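PDB 2R3B: ADP-dependent (S)-NAD(P)H-hydrate dehydratase from Enterococcus faecalis, which probably catalyses the ADP-dependent dehydration of (S)-NAD(P)HX, converting this hydrated, damaged form of the cofactor back to NAD(P)H while ADP becomes AMP. Local coordinates for residues G58-S63 with V77-K82; M62-C67 with G85-R90; L23-L28 with H262-D267; G234-G239 with T279-A284; T202-L205 with T211-H214. One frame throughout, in Å; residues are numbered along the deposited sequence.

Interaction 1: residues G58-S63 with V77-K82; sequences GAIIMS and VITDVK
Ile60 alone carries the helical side of this contact, reaching across to Val77 and Thr79. Its CB is still 4.5 Å from Thr79 OG1, and the two branches that leave it do the touching. CG1 stands opposite the backbone N (chi1 -155°), which swings it to the Val77 side, where it meets Val77 CG1 at 3.7 Å. CG2 takes the other direction and lies 3.5 Å from Thr79 OG1. CD1, at the far end, bends back from the strand, 4.7 Å from Val77 CG1. Ile60 therefore sits astride the two inward residues of 77-79, sliding past both of them instead of meeting either head-on, while Ile78, between them, points to the other side of the strand.

The contact belongs to the beta-alpha-beta unit of strand 46-50, helix 57-70 and strand 74-78. Ile60 also rests on Leu49 of the first strand and on Pro119, so it fills the layer between helix and sheet one residue after Ala59, a predicted (6S)-NADPHX-binding residue. The Thr79 hydroxyl, for its part, lies within hydrogen-bonding distance of Gly51 O and Gly52 O, which must share its one proton, and of Asn83 ND2. With that oxygen's polar needs met by other partners, no hydrogen bond links the two segments, and they meet by van der Waals packing of buried side chains.

Interaction 2: residues M62-C67 with G85-R90; sequences MSTEAC and GPLHAR
Glu65 and Arg90 face each other from neighbouring helices and form a salt bridge, the tight part of this contact. Arg90 NH2 gives a nearly straight bond (170°) to the syn lone pair of Glu65 OE1, 3.0 Å away, and the oxygen lies at the guanidinium edge, almost in its plane. The carboxylate itself is turned by 64° to that plane, and a single oxygen takes the direct bond. Glu65 reaches out extended, with CG opposite the backbone N, whereas the Arg90 chain folds at chi3 (62°) and presents its edge to the acid.

Water fills in where direct contact stops. One molecule donates to Glu65 OE1 at 2.6 Å and accepts from Arg90 NE at 3.1 Å, closing a small ring beside the salt bridge; another donates to both Glu65 OE2 and Arg90 O. OE2 also accepts from Gln283 NE2, and Arg90 NH1 binds Ala89 O of a neighbouring subunit, so both charged groups are held from several directions. Such a network would be expected to keep both ionised. The other pair is sparser: Leu87 CD1 lies 4.0 Å from Thr64 OG1, which is hydrogen-bonded to Ile60 O. Leu87 has two conformers, so this approach is less certain.

Helices 57-70 and 84-90 are thus bridged on one side by charge. On the other side Thr64 and Leu87 both lean on Val77 of strand 74-78, while Glu65 and Arg90 share Thr279 of helix 278-292 as a neighbour.

Interaction 3: residues L23-L28 with H262-D267; sequences LSKDIL and HSLIGD
Leu28 and Leu264 meet methyl to methyl where the short N-terminal helix 25-31 packs against the long helix 252-269, an apolar helix-helix contact near the edge of this ribokinase-like fold. Their conformations differ, yet each offers its outermost carbon. In Leu28 the first torsion is -61°, with CG opposite the carbonyl carbon, and CD1 is the extended branch. Leu264 has CG opposite its backbone N instead (chi1 175°), and its chi2 of 68° leaves CD2 as the branch stretched away from CA. These two ends come within 3.9 Å of each other, the side chains meeting at a slant.

Lys25 adds a looser, more exposed margin. Its chain is extended all the way to NZ, and CE passes Leu264 CD1 at 4.4 Å; the aliphatic carbons, not the ammonium group, border the leucine. Leu264 is thereby touched on one methyl by Leu28 and on the other, more distantly, by Lys25. Tyr292 of helix 278-292 packs on both Lys25 and Leu28, and Tyr260 and Leu261, about a turn before Leu264 on its own helix, also pack on Leu28. The contact lies away from the annotated sites and joins an early helix to one far along the chain.

The start of the short helix is capped by Ser24, whose OG accepts a rather long bond of 3.3 Å from Asp26 N, while Ser24 O receives Ile27 N at 3.0 Å.

Interaction 4: residues G234-G239 with T279-A284; sequences GDTLAG and TKISQA. With EDO (1,2-ethanediol), chain L.
Thr236 and Ser282 touch directly between helices 233-247 and 278-292: Thr236 CG2 presses on Ser282 OG at 3.2 Å, a tight approach for a methyl and a hydroxyl. The same methyl lies 4.3 Å from Ile281 CG2, so it beds into the gap between two successive residues of the facing helix. CG2 stands opposite the backbone N of Thr236 (chi1 -60° for OG1). The hydroxyl OG1 is 4.2 Å from Ser282 OG, too far for a direct bond, and a water lies between them. It donates to Thr236 OG1 at 2.9 Å and is 2.7 Å from Ser282 OG.

Thr236 OG1 is fixed in turn by Gly232 O, one turn earlier. Gly232 begins the Gly-x-Gly-Asp signature of the ribokinase fold, completed by Gly234, predicted to bind AMP, and Asp235, predicted to bind (6S)-NADPHX; in sugar kinases of this fold the corresponding loop and helix start hold phosphate at the active site. Thr236 follows directly and faces helix 278-292. Asp235 points another way, where its OD2 accepts a bond of 2.6 Å from O2 of a 1,2-ethanediol probably left by crystallisation.

Farther out, Asp235 O accepts from Ser63 OG of helix 57-70, Ala66 of that helix packs on Ser282, and Ile265 of helix 252-269 covers Ile281.

Interaction 5: residues T202-L205 with T211-H214; sequences TIVL and TIFH
Leu205 and Phe213 form the apolar centre on one face of this two-stranded pairing, Leu205 CD2 standing 4.2 Å from Phe213 CE2 and approaching the ring obliquely. Ile203 lies beside them, its CB 4.3 Å from that of Phe213. Asn192, Gln193 and Gln196 of helix 189-199 lie along Phe213. On the reverse face Val204 CG1 is 4.3 Å from Ile212 CG1, and Thr202 CG2 comes closer still to Ile212 CG2, at 3.7 Å. With CG2 opposite the backbone N in both Thr202 and Ile212, these methyls are turned toward each other; helix 252-269 covers them through Ile252, which touches both residues.

The two strands, running at 167° to each other, are the arms of a beta hairpin within the mixed central sheet, where strand 202-205 also pairs in parallel with strand 167-170. Leu205 brings the hairpin to about 6 Å, between side chains, from His172, a predicted (6S)-NADPHX-binding residue. Ile203 and Phe213 are a hydrogen-bonded pair, joined by Ile203 N to Phe213 O and by Phe213 N to Ile203 O, each 2.9 Å. Leu205 and Thr211 repeat the pattern, with Leu205 N to Thr211 O at 2.8 Å and Thr211 N to Leu205 O at 3.1 Å.

Toward the turn, a water donates to Leu205 O and, weakly, to Thr211 OG1, whose stronger partner is Gln220 OE1. At the far end His214 turns out of the pairing: NE2 is hydrogen-bonded to Glu217 O, its ring edge faces Ile212 O, and Phe219 lies against it with the planes about 15° apart.

In the fold
Four of the five contacts are buried; only interaction 3 is partly open, and it is purely apolar. Interactions 1 and 2 share helix 57-70 and touch each other, Val77 CG2 lying 3.2 Å from Thr64 OG1: interaction 1, against the sheet, is mostly hydrocarbon; interaction 2, between helices, is charged and hydrated. Interaction 4 adjoins both through the Ser63-Asp235 and Glu65-Gln283 hydrogen bonds, and it touches interaction 3 where Ile265 packs on Ile281 and Ala284. Interaction 5 alone rests on a ladder of backbone bonds. Its centre is about 25 Å from that of interaction 1, yet both belong to the same sheet.

Interaction 1: residues G58-S63 with V77-K82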
# COMPACT_ATOMS: atom_id res chain seq x y z
N GLY B 58 7.93 -11.69 -3.14
CA GLY B 58 7.34 -10.73 -4.10
C GLY B 58 6.89 -11.39 -5.41
O GLY B 58 5.89 -10.96 -6.02
N ALA B 59 7.56 -12.46 -5.82
CA ALA B 59 7.18 -13.17 -7.06
C ALA B 59 5.75 -13.65 -6.99
O ALA B 59 4.98 -13.47 -7.94
CB ALA B 59 8.12 -14.36 -7.32
N ILE B 60 5.38 -14.32 -5.90
CA ILE B 60 4.04 -14.87 -5.79
C ILE B 60 3.00 -13.78 -5.59
O ILE B 60 1.84 -13.92 -6.04
CB ILE B 60 3.94 -15.99 -4.71
CG1 ILE B 60 2.78 -16.92 -5.03
CG2 ILE B 60 3.84 -15.41 -3.32
CD1 ILE B 60 2.96 -17.75 -6.28
N ILE B 61 3.41 -12.68 -4.98
CA ILE B 61 2.52 -11.53 -4.81
C ILE B 61 2.17 -10.97 -6.18
O ILE B 61 1.01 -10.61 -6.47
CB ILE B 61 3.16 -10.48 -3.87
CG1 ILE B 61 3.23 -11.08 -2.45
CG2 ILE B 61 2.37 -9.17 -3.87
CD1 ILE B 61 4.02 -10.19 -1.41
N MSE B 62 3.16 -10.92 -7.06
CA MSE B 62 2.91 -10.43 -8.42
C MSE B 62 2.03 -11.38 -9.26
O MSE B 62 1.11 -10.93 -9.96
CB MSE B 62 4.26 -10.10 -9.11
CG MSE B 62 4.91 -8.87 -8.49
SE MSE B 62 6.42 -8.22 -9.41
CE MSE B 62 7.68 -9.53 -8.86
N SER B 63 2.25 -12.69 -9.14
CA SER B 63 1.34 -13.64 -9.75
C SER B 63 -0.08 -13.51 -9.24
O SER B 63 -1.04 -13.67 -10.00
CB SER B 63 1.80 -15.07 -9.48
OG SER B 63 3.07 -15.29 -10.03
N VAL B 77 -3.50 -18.53 -2.10
CA VAL B 77 -2.06 -18.54 -2.24
C VAL B 77 -1.46 -19.39 -1.13
O VAL B 77 -1.66 -19.10 0.05
CB VAL B 77 -1.46 -17.12 -2.24
CG1 VAL B 77 0.05 -17.15 -2.60
CG2 VAL B 77 -2.22 -16.21 -3.25
N ILE B 78 -0.70 -20.41 -1.52
CA ILE B 78 0.15 -21.17 -0.59
C ILE B 78 1.57 -20.61 -0.70
O ILE B 78 2.21 -20.72 -1.74
CB ILE B 78 0.17 -22.68 -0.91
CG1 ILE B 78 -1.23 -23.29 -0.87
CG2 ILE B 78 1.17 -23.44 0.03
CD1 ILE B 78 -1.27 -24.70 -1.52
N THR B 79 2.01 -19.94 0.35
CA THR B 79 3.24 -19.20 0.35
C THR B 79 3.75 -19.10 1.77
O THR B 79 3.01 -19.34 2.70
CB THR B 79 3.06 -17.78 -0.25
OG1 THR B 79 4.35 -17.16 -0.35
CG2 THR B 79 2.17 -16.88 0.62
N ASP B 80 5.02 -18.79 1.96
CA ASP B 80 5.50 -18.65 3.34
C ASP B 80 4.66 -17.63 4.10
O ASP B 80 4.33 -16.55 3.60
CB ASP B 80 6.97 -18.27 3.38
CG ASP B 80 7.61 -18.55 4.70
OD1 ASP B 80 7.40 -17.77 5.66
OD2 ASP B 80 8.36 -19.56 4.78
N VAL B 81 4.34 -17.96 5.34
CA VAL B 81 3.55 -17.07 6.20
C VAL B 81 4.15 -15.66 6.32
O VAL B 81 3.42 -14.66 6.48
CB VAL B 81 3.33 -17.71 7.59
CG1 VAL B 81 4.68 -17.87 8.30
CG2 VAL B 81 2.31 -16.89 8.34
N LYS B 82 5.46 -15.57 6.19
CA LYS B 82 6.17 -14.27 6.12
C LYS B 82 5.53 -13.33 5.10
O LYS B 82 5.50 -12.12 5.30
CB LYS B 82 7.65 -14.53 5.75
CG LYS B 82 8.53 -13.27 5.59
CD LYS B 82 9.96 -13.59 5.18
CE LYS B 82 10.80 -12.29 5.09
NZ LYS B 82 12.18 -12.59 4.68

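Interaction 2: residues M62-C67 with G85-R90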
# COMPACT_ATOMS: atom_id res chain seq x y z
N MSE B 62 3.16 -10.92 -7.06
CA MSE B 62 2.91 -10.43 -8.42
C MSE B 62 2.03 -11.38 -9.26
O MSE B 62 1.11 -10.93 -9.96
CB MSE B 62 4.26 -10.10 -9.11
CG MSE B 62 4.91 -8.87 -8.49
SE MSE B 62 6.42 -8.22 -9.41
CE MSE B 62 7.68 -9.53 -8.86
N SER B 63 2.25 -12.69 -9.14
CA SER B 63 1.34 -13.64 -9.75
C SER B 63 -0.08 -13.51 -9.24
O SER B 63 -1.04 -13.67 -10.00
CB SER B 63 1.80 -15.07 -9.48
OG SER B 63 3.07 -15.29 -10.03
N THR B 64 -0.21 -13.30 -7.93
CA THR B 64 -1.54 -13.15 -7.31
C THR B 64 -2.28 -11.95 -7.87
O THR B 64 -3.44 -12.06 -8.23
CB THR B 64 -1.38 -13.05 -5.78
OG1 THR B 64 -0.71 -14.24 -5.33
CG2 THR B 64 -2.76 -12.88 -5.08
N GLU B 65 -1.61 -10.81 -7.97
CA GLU B 65 -2.26 -9.61 -8.50
C GLU B 65 -2.75 -9.86 -9.96
O GLU B 65 -3.83 -9.42 -10.35
CB GLU B 65 -1.30 -8.41 -8.42
CG GLU B 65 -1.96 -7.08 -8.82
CD GLU B 65 -1.27 -5.84 -8.28
OE1 GLU B 65 -0.05 -5.92 -7.98
OE2 GLU B 65 -1.97 -4.78 -8.16
N ALA B 66 -1.92 -10.54 -10.74
CA ALA B 66 -2.25 -10.87 -12.14
C ALA B 66 -3.48 -11.78 -12.19
O ALA B 66 -4.41 -11.56 -12.97
CB ALA B 66 -1.03 -11.59 -12.82
N CYS B 67 -3.50 -12.78 -11.33
CA CYS B 67 -4.61 -13.75 -11.32
C CYS B 67 -5.96 -13.11 -10.95
O CYS B 67 -6.96 -13.27 -11.66
CB CYS B 67 -4.26 -14.90 -10.38
SG CYS B 67 -5.41 -16.28 -10.40
N GLY B 85 1.24 -10.88 4.97
CA GLY B 85 0.97 -9.45 5.26
C GLY B 85 1.09 -8.59 4.01
O GLY B 85 0.14 -7.94 3.61
N PRO B 86 2.28 -8.56 3.39
CA PRO B 86 2.37 -7.70 2.20
C PRO B 86 1.45 -8.14 1.08
O PRO B 86 0.99 -7.32 0.27
CB PRO B 86 3.86 -7.77 1.80
CG PRO B 86 4.40 -8.89 2.56
CD PRO B 86 3.59 -9.09 3.77
N LEU B 87 1.18 -9.44 1.00
CA LEU B 87 0.26 -9.95 -0.01
C LEU B 87 -1.14 -9.36 0.20
O LEU B 87 -1.77 -8.86 -0.75
CB LEU B 87 0.23 -11.49 -0.01
CG LEU B 87 -0.50 -12.17 -1.20
CD1 LEU B 87 0.12 -13.53 -1.52
CD2 LEU B 87 -1.97 -12.33 -0.93
N HIS B 88 -1.64 -9.39 1.42
CA HIS B 88 -2.94 -8.81 1.71
C HIS B 88 -2.97 -7.30 1.64
O HIS B 88 -4.03 -6.72 1.37
CB HIS B 88 -3.47 -9.27 3.06
CG HIS B 88 -4.15 -10.60 3.03
ND1 HIS B 88 -4.28 -11.40 4.15
CD2 HIS B 88 -4.79 -11.26 2.03
CE1 HIS B 88 -4.94 -12.50 3.83
NE2 HIS B 88 -5.26 -12.44 2.54
N ALA B 89 -1.86 -6.64 1.92
CA ALA B 89 -1.81 -5.16 1.74
C ALA B 89 -2.07 -4.81 0.26
O ALA B 89 -2.64 -3.77 -0.03
CB ALA B 89 -0.44 -4.60 2.16
N ARG B 90 -1.60 -5.64 -0.66
CA ARG B 90 -1.76 -5.38 -2.09
C ARG B 90 -2.99 -6.04 -2.72
O ARG B 90 -3.58 -5.52 -3.69
CB ARG B 90 -0.49 -5.84 -2.83
CG ARG B 90 0.79 -5.10 -2.45
CD ARG B 90 1.98 -5.54 -3.27
NE ARG B 90 1.70 -5.22 -4.67
CZ ARG B 90 1.86 -4.03 -5.24
NH1 ARG B 90 2.41 -3.04 -4.58
NH2 ARG B 90 1.49 -3.84 -6.49
O HOH W 1 1.49 -7.53 -6.66
O HOH W 2 -2.11 -3.63 -5.35

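Interaction 3: residues L23-L28 with H262-D267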
# COMPACT_ATOMS: atom_id res chain seq x y z
N LEU B 23 0.15 -15.05 -33.64
CA LEU B 23 -0.90 -14.47 -32.81
C LEU B 23 -1.18 -13.01 -33.10
O LEU B 23 -0.27 -12.24 -33.39
CB LEU B 23 -0.55 -14.68 -31.33
CG LEU B 23 -0.44 -16.13 -30.85
CD1 LEU B 23 0.07 -16.21 -29.37
CD2 LEU B 23 -1.78 -16.84 -31.03
N SER B 24 -2.45 -12.64 -33.00
CA SER B 24 -2.92 -11.25 -33.06
C SER B 24 -4.12 -11.08 -32.14
O SER B 24 -4.51 -12.02 -31.45
CB SER B 24 -3.33 -10.93 -34.52
OG SER B 24 -4.49 -11.65 -34.88
N LYS B 25 -4.74 -9.91 -32.17
CA LYS B 25 -5.92 -9.65 -31.36
C LYS B 25 -7.02 -10.66 -31.60
O LYS B 25 -7.93 -10.78 -30.81
CB LYS B 25 -6.42 -8.24 -31.65
CG LYS B 25 -5.50 -7.17 -31.12
CD LYS B 25 -5.99 -5.76 -31.50
CE LYS B 25 -5.01 -4.70 -31.03
NZ LYS B 25 -5.64 -3.35 -31.16
N ASP B 26 -6.98 -11.33 -32.75
CA ASP B 26 -7.89 -12.39 -33.04
C ASP B 26 -8.00 -13.46 -31.87
O ASP B 26 -9.09 -13.97 -31.55
CB ASP B 26 -7.42 -13.19 -34.28
CG ASP B 26 -7.92 -12.68 -35.55
OD1 ASP B 26 -8.68 -11.70 -35.58
OD2 ASP B 26 -7.51 -13.33 -36.55
N ILE B 27 -6.88 -13.81 -31.28
CA ILE B 27 -6.89 -14.78 -30.20
C ILE B 27 -7.65 -14.27 -28.97
O ILE B 27 -8.27 -15.07 -28.24
CB ILE B 27 -5.44 -15.18 -29.85
CG1 ILE B 27 -5.43 -16.48 -29.03
CG2 ILE B 27 -4.69 -14.05 -29.14
CD1 ILE B 27 -5.88 -17.73 -29.77
N LEU B 28 -7.62 -12.96 -28.74
CA LEU B 28 -8.29 -12.36 -27.61
C LEU B 28 -9.81 -12.39 -27.84
O LEU B 28 -10.58 -12.69 -26.94
CB LEU B 28 -7.79 -10.93 -27.35
CG LEU B 28 -6.31 -10.75 -27.03
CD1 LEU B 28 -6.04 -9.27 -26.80
CD2 LEU B 28 -5.89 -11.60 -25.81
N HIS B 262 -0.66 -10.47 -22.26
CA HIS B 262 0.48 -10.03 -21.44
C HIS B 262 1.45 -9.11 -22.23
O HIS B 262 1.82 -8.06 -21.77
CB HIS B 262 1.18 -11.27 -20.90
CG HIS B 262 2.45 -11.04 -20.16
ND1 HIS B 262 3.69 -11.35 -20.70
CD2 HIS B 262 2.69 -10.65 -18.88
CE1 HIS B 262 4.63 -11.10 -19.80
NE2 HIS B 262 4.05 -10.68 -18.69
N SER B 263 1.83 -9.56 -23.42
CA SER B 263 2.75 -8.77 -24.26
C SER B 263 2.07 -7.57 -24.95
O SER B 263 2.75 -6.58 -25.24
CB SER B 263 3.42 -9.69 -25.27
OG SER B 263 2.47 -10.29 -26.12
N LEU B 264 0.77 -7.64 -25.24
CA LEU B 264 0.06 -6.50 -25.83
C LEU B 264 0.05 -5.34 -24.87
O LEU B 264 0.36 -4.20 -25.20
CB LEU B 264 -1.39 -6.86 -26.20
CG LEU B 264 -2.29 -5.74 -26.73
CD1 LEU B 264 -1.78 -5.31 -28.11
CD2 LEU B 264 -3.71 -6.20 -26.82
N ILE B 265 -0.30 -5.65 -23.63
CA ILE B 265 -0.32 -4.61 -22.60
C ILE B 265 1.09 -4.08 -22.35
O ILE B 265 1.31 -2.88 -22.23
CB ILE B 265 -0.96 -5.13 -21.29
CG1 ILE B 265 -2.45 -5.42 -21.47
CG2 ILE B 265 -0.79 -4.07 -20.17
CD1 ILE B 265 -3.03 -6.32 -20.32
N GLY B 266 2.06 -4.97 -22.26
CA GLY B 266 3.42 -4.57 -21.97
C GLY B 266 3.96 -3.73 -23.11
O GLY B 266 4.67 -2.78 -22.90
N ASP B 267 3.58 -4.07 -24.35
CA ASP B 267 4.05 -3.32 -25.51
C ASP B 267 3.44 -1.93 -25.52
O ASP B 267 4.13 -0.96 -25.83
CB ASP B 267 3.68 -4.05 -26.80
CG ASP B 267 4.60 -5.22 -27.10
OD1 ASP B 267 5.66 -5.39 -26.44
OD2 ASP B 267 4.28 -5.98 -28.05

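Interaction 4: residues G234-G239 with T279-A284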
# COMPACT_ATOMS: atom_id res chain seq x y z
N GLY B 234 7.70 -12.54 -15.66
CA GLY B 234 7.32 -13.91 -15.80
C GLY B 234 6.32 -14.39 -14.76
O GLY B 234 5.44 -15.18 -15.07
N ASP B 235 6.48 -13.93 -13.53
CA ASP B 235 5.51 -14.20 -12.46
C ASP B 235 4.13 -13.68 -12.85
O ASP B 235 3.10 -14.31 -12.59
CB ASP B 235 5.94 -13.51 -11.17
CG ASP B 235 7.36 -13.90 -10.75
OD1 ASP B 235 7.73 -15.08 -10.92
OD2 ASP B 235 8.10 -13.01 -10.27
N THR B 236 4.11 -12.49 -13.42
CA THR B 236 2.87 -11.88 -13.91
C THR B 236 2.19 -12.71 -14.99
O THR B 236 0.97 -13.00 -14.91
CB THR B 236 3.12 -10.43 -14.34
OG1 THR B 236 3.59 -9.71 -13.18
CG2 THR B 236 1.83 -9.77 -14.84
N LEU B 237 2.97 -13.11 -16.00
CA LEU B 237 2.43 -13.95 -17.06
C LEU B 237 1.82 -15.24 -16.51
O LEU B 237 0.74 -15.64 -16.94
CB LEU B 237 3.52 -14.32 -18.05
CG LEU B 237 3.12 -15.32 -19.12
CD1 LEU B 237 1.90 -14.84 -19.98
CD2 LEU B 237 4.33 -15.66 -19.98
N ALA B 238 2.52 -15.88 -15.58
CA ALA B 238 2.07 -17.16 -15.02
C ALA B 238 0.72 -16.97 -14.36
O ALA B 238 -0.17 -17.82 -14.51
CB ALA B 238 3.10 -17.71 -14.03
N GLY B 239 0.54 -15.85 -13.65
CA GLY B 239 -0.73 -15.56 -13.03
C GLY B 239 -1.88 -15.31 -13.99
O GLY B 239 -3.01 -15.70 -13.73
N THR B 279 3.57 -5.13 -12.26
CA THR B 279 2.29 -4.88 -11.64
C THR B 279 1.40 -3.95 -12.45
O THR B 279 0.18 -4.06 -12.35
CB THR B 279 2.45 -4.33 -10.23
OG1 THR B 279 3.20 -3.13 -10.30
CG2 THR B 279 3.21 -5.34 -9.36
N LYS B 280 1.99 -3.08 -13.29
CA LYS B 280 1.16 -2.26 -14.20
C LYS B 280 0.44 -3.06 -15.29
O LYS B 280 -0.67 -2.68 -15.72
CB LYS B 280 1.97 -1.15 -14.88
CG LYS B 280 2.27 -0.02 -13.96
CD LYS B 280 2.98 1.13 -14.65
CE LYS B 280 2.04 1.92 -15.59
NZ LYS B 280 2.62 3.26 -16.10
N ILE B 281 1.04 -4.18 -15.72
CA ILE B 281 0.37 -5.05 -16.66
C ILE B 281 -0.84 -5.65 -15.98
O ILE B 281 -1.94 -5.61 -16.50
CB ILE B 281 1.28 -6.16 -17.20
CG1 ILE B 281 2.44 -5.54 -18.02
CG2 ILE B 281 0.46 -7.18 -18.04
CD1 ILE B 281 3.56 -6.56 -18.40
N SER B 282 -0.66 -6.17 -14.78
CA SER B 282 -1.81 -6.74 -14.05
C SER B 282 -2.95 -5.74 -13.85
O SER B 282 -4.14 -6.07 -14.00
CB SER B 282 -1.31 -7.29 -12.70
OG SER B 282 -0.37 -8.36 -12.95
N GLN B 283 -2.61 -4.51 -13.45
CA GLN B 283 -3.63 -3.51 -13.12
C GLN B 283 -4.43 -3.10 -14.36
O GLN B 283 -5.56 -2.69 -14.26
CB GLN B 283 -2.97 -2.31 -12.43
CG GLN B 283 -2.53 -2.67 -11.01
CD GLN B 283 -1.38 -1.83 -10.44
OE1 GLN B 283 -0.86 -0.89 -11.08
NE2 GLN B 283 -0.95 -2.21 -9.21
N ALA B 284 -3.83 -3.26 -15.53
CA ALA B 284 -4.49 -2.96 -16.82
C ALA B 284 -5.40 -4.06 -17.34
O ALA B 284 -6.18 -3.83 -18.28
CB ALA B 284 -3.46 -2.63 -17.87
C1 EDO L . 11.39 -11.27 -7.46
O1 EDO L . 11.28 -12.44 -6.63
C2 EDO L . 10.31 -11.34 -8.53
O2 EDO L . 10.48 -12.51 -9.37
O HOH W 3 1.69 -8.55 -11.25

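Interaction 5: residues T202-L205 with T211-H214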
# COMPACT_ATOMS: atom_id res chain seq x y z
N THR B 202 1.92 -29.05 -22.49
CA THR B 202 2.07 -27.81 -23.23
C THR B 202 3.35 -27.15 -22.77
O THR B 202 3.66 -27.11 -21.57
CB THR B 202 0.90 -26.88 -22.97
OG1 THR B 202 -0.32 -27.51 -23.41
CG2 THR B 202 1.07 -25.55 -23.69
N ILE B 203 4.11 -26.63 -23.73
CA ILE B 203 5.33 -25.90 -23.42
C ILE B 203 5.19 -24.46 -23.89
O ILE B 203 5.11 -24.20 -25.08
CB ILE B 203 6.61 -26.51 -24.05
CG1 ILE B 203 6.67 -28.04 -23.82
CG2 ILE B 203 7.87 -25.75 -23.57
CD1 ILE B 203 6.70 -28.46 -22.35
N VAL B 204 5.16 -23.51 -22.95
CA VAL B 204 5.20 -22.09 -23.27
C VAL B 204 6.66 -21.67 -23.18
O VAL B 204 7.20 -21.47 -22.08
CB VAL B 204 4.33 -21.25 -22.30
CG1 VAL B 204 4.36 -19.78 -22.68
CG2 VAL B 204 2.91 -21.77 -22.24
N LEU B 205 7.32 -21.62 -24.33
CA LEU B 205 8.76 -21.40 -24.36
C LEU B 205 8.99 -19.92 -24.48
O LEU B 205 8.85 -19.32 -25.55
CB LEU B 205 9.43 -22.19 -25.51
CG LEU B 205 10.94 -22.01 -25.67
CD1 LEU B 205 11.67 -22.33 -24.34
CD2 LEU B 205 11.44 -22.88 -26.84
N THR B 211 6.87 -18.86 -27.94
CA THR B 211 6.31 -19.91 -28.78
C THR B 211 5.65 -20.94 -27.90
O THR B 211 6.21 -21.35 -26.87
CB THR B 211 7.39 -20.59 -29.65
OG1 THR B 211 8.21 -19.58 -30.27
CG2 THR B 211 6.75 -21.46 -30.75
N ILE B 212 4.45 -21.35 -28.27
CA ILE B 212 3.70 -22.35 -27.52
C ILE B 212 3.60 -23.65 -28.32
O ILE B 212 2.99 -23.67 -29.40
CB ILE B 212 2.30 -21.86 -27.12
CG1 ILE B 212 2.38 -20.49 -26.42
CG2 ILE B 212 1.56 -22.90 -26.25
CD1 ILE B 212 1.05 -19.81 -26.34
N PHE B 213 4.20 -24.70 -27.77
CA PHE B 213 4.16 -26.06 -28.34
C PHE B 213 3.13 -26.89 -27.61
O PHE B 213 3.06 -26.90 -26.38
CB PHE B 213 5.54 -26.71 -28.25
CG PHE B 213 6.56 -25.99 -29.05
CD1 PHE B 213 6.65 -26.21 -30.42
CD2 PHE B 213 7.39 -25.03 -28.49
CE1 PHE B 213 7.57 -25.51 -31.18
CE2 PHE B 213 8.31 -24.34 -29.25
CZ PHE B 213 8.39 -24.58 -30.60
N HIS B 214 2.37 -27.66 -28.37
CA HIS B 214 1.32 -28.50 -27.83
C HIS B 214 0.97 -29.56 -28.90
O HIS B 214 1.71 -29.73 -29.88
CB HIS B 214 0.12 -27.63 -27.50
CG HIS B 214 -0.47 -26.94 -28.69
ND1 HIS B 214 -1.74 -27.24 -29.15
CD2 HIS B 214 0.02 -25.98 -29.50
CE1 HIS B 214 -2.00 -26.49 -30.21
NE2 HIS B 214 -0.95 -25.72 -30.44
O HOH W 4 10.33 -18.88 -27.73